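Local coordinates for cadherin-related family member 2 (Mus musculus, PDB 5CYX), which probably mediates calcium-dependent adhesion between neighbouring microvilli by pairing with CDHR5, and so controls microvillar packing at the apical surface of epithelial cells, at residues 229-232 with 233-237. Sequence-based numbering, arbitrary orientation.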
ATOM      1  N   ALA A 229     -48.927  23.427 -18.348  1.00 84.60           N
ATOM      2  CA  ALA A 229     -49.309  24.809 -18.598  1.00 84.07           C
ATOM      3  C   ALA A 229     -50.420  24.810 -19.600  1.00 85.10           C
ATOM      4  O   ALA A 229     -50.806  23.739 -20.120  1.00 83.09           O
ATOM      5  CB  ALA A 229     -48.112  25.625 -19.104  1.00 81.27           C
ATOM      6  N   SER A 230     -50.950  26.013 -19.858  1.00 87.62           N
ATOM      7  CA  SER A 230     -52.013  26.175 -20.850  1.00 89.61           C
ATOM      8  C   SER A 230     -51.702  27.255 -21.855  1.00 86.13           C
ATOM      9  O   SER A 230     -51.059  28.240 -21.534  1.00 85.36           O
ATOM     10  CB  SER A 230     -53.364  26.455 -20.171  1.00 93.92           C
ATOM     11  OG  SER A 230     -54.329  26.840 -21.137  1.00 97.55           O
ATOM     12  N   VAL A 231     -52.208  27.057 -23.066  1.00 86.81           N
ATOM     13  CA  VAL A 231     -52.033  27.986 -24.170  1.00 85.74           C
ATOM     14  C   VAL A 231     -53.301  28.050 -25.040  1.00 87.59           C
ATOM     15  O   VAL A 231     -53.867  27.021 -25.404  1.00 85.58           O
ATOM     16  CB  VAL A 231     -50.816  27.591 -25.045  1.00 84.18           C
ATOM     17  CG1 VAL A 231     -50.893  26.132 -25.513  1.00 84.54           C
ATOM     18  CG2 VAL A 231     -50.681  28.535 -26.228  1.00 82.14           C
ATOM     19  N   ALA A 232     -53.728  29.258 -25.398  1.00 88.77           N
ATOM     20  CA  ALA A 232     -54.900  29.425 -26.262  1.00 88.91           C
ATOM     21  C   ALA A 232     -54.578  28.973 -27.685  1.00 88.21           C
ATOM     22  O   ALA A 232     -53.452  29.202 -28.173  1.00 86.33           O
ATOM     23  CB  ALA A 232     -55.341  30.878 -26.259  1.00 89.82           C
ATOM     24  N   GLU A 233     -55.577  28.446 -28.393  1.00 86.57           N
ATOM     25  CA  GLU A 233     -55.354  27.761 -29.680  1.00 87.99           C
ATOM     26  C   GLU A 233     -54.986  28.721 -30.834  1.00 84.31           C
ATOM     27  O   GLU A 233     -54.528  28.276 -31.872  1.00 85.01           O
ATOM     28  CB  GLU A 233     -56.566  26.921 -30.090  1.00 89.88           C
ATOM     29  CG  GLU A 233     -57.814  27.704 -30.500  1.00 93.55           C
ATOM     30  CD  GLU A 233     -58.946  26.801 -30.970  1.00 97.09           C
ATOM     31  OE1 GLU A 233     -58.714  26.014 -31.913  1.00 98.52           O
ATOM     32  OE2 GLU A 233     -60.063  26.879 -30.408  1.00 98.83           O
ATOM     33  N   ASP A 234     -55.247  30.012 -30.645  1.00 83.14           N
ATOM     34  CA  ASP A 234     -54.913  31.068 -31.603  1.00 83.50           C
ATOM     35  C   ASP A 234     -53.635  31.825 -31.237  1.00 80.45           C
ATOM     36  O   ASP A 234     -53.353  32.857 -31.826  1.00 81.53           O
ATOM     37  CB  ASP A 234     -56.064  32.077 -31.647  1.00 86.34           C
ATOM     38  CG  ASP A 234     -56.220  32.857 -30.328  1.00 88.87           C
ATOM     39  OD1 ASP A 234     -55.698  32.399 -29.268  1.00 89.10           O
ATOM     40  OD2 ASP A 234     -56.864  33.930 -30.363  1.00 89.98           O
ATOM     41  N   ALA A 235     -52.894  31.338 -30.240  1.00 79.88           N
ATOM     42  CA  ALA A 235     -51.650  31.966 -29.817  1.00 77.68           C
ATOM     43  C   ALA A 235     -50.680  31.996 -30.988  1.00 75.13           C
ATOM     44  O   ALA A 235     -50.562  31.017 -31.719  1.00 72.83           O
ATOM     45  CB  ALA A 235     -51.042  31.217 -28.653  1.00 78.23           C
ATOM     46  N   THR A 236     -50.027  33.139 -31.167  1.00 73.95           N
ATOM     47  CA  THR A 236     -49.156  33.380 -32.311  1.00 72.30           C
ATOM     48  C   THR A 236     -47.787  32.671 -32.212  1.00 70.10           C
ATOM     49  O   THR A 236     -47.365  32.253 -31.138  1.00 68.16           O
ATOM     50  CB  THR A 236     -48.865  34.892 -32.421  1.00 75.13           C
ATOM     51  OG1 THR A 236     -48.488  35.359 -31.127  1.00 76.00           O
ATOM     52  CG2 THR A 236     -50.092  35.681 -32.892  1.00 76.57           C
ATOM     53  N   LEU A 237     -47.078  32.604 -33.343  1.00 68.33           N
ATOM     54  CA  LEU A 237     -45.749  32.007 -33.431  1.00 66.96           C
ATOM     55  C   LEU A 237     -44.824  32.716 -32.438  1.00 66.57           C
ATOM     56  O   LEU A 237     -44.689  33.933 -32.479  1.00 66.78           O
ATOM     57  CB  LEU A 237     -45.220  32.164 -34.869  1.00 69.25           C
ATOM     58  CG  LEU A 237     -43.830  31.667 -35.228  1.00 70.65           C
ATOM     59  CD1 LEU A 237     -43.683  30.181 -34.949  1.00 70.64           C
ATOM     60  CD2 LEU A 237     -43.528  31.955 -36.686  1.00 72.74           C
TER
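A232 and A235 are the end residues of a type I beta turn, a local contact in the third cadherin repeat. The turn directly follows strand 228-231 and starts the loop that leads to strand 240-248. One backbone hydrogen bond closes it, from A235 N to A232 O at 3.0 Å. The N-H points fairly straight at the oxygen, with an angle of 157°. The donor lies above the carbonyl plane of A232, 53° out of it. E233 and D234 fill the two corner positions of the turn. The CB of A235 also sits against the A232 oxygen, at 3.2 Å.

Next to the closing bond is a small apolar contact. V231 CG2 meets A235 CB at 3.6 Å, methyl against methyl. This branch of V231 stands anti to the backbone N, beside its carbonyl carbon, which carries the methyl forward along the chain to the turn. V231 itself is buried, so the last residue of the strand links the turn to the inside of the repeat. On the exposed side, D234 folds back over the start of the turn. Its CG lies between its own backbone N and carbonyl carbon (chi1 67°), and OD1 comes to 3.4 Å from the CB of A232. This is a van der Waals contact at the surface.

The side chain of E233 leaves the backbone away from the strand end, and its chain is extended beyond CG. Its OE2 forms a salt bridge with R286, while its OE1 lies close to E287, a like charge that R286 may help to offset. Strand 228-231 is an edge strand of its sheet and runs parallel to 315-324. V231 shares backbone bonds with R323 and T325 and packs on I322 and L284, while E233, two residues past the end of strand 228-231, touches V324 of strand 315-324.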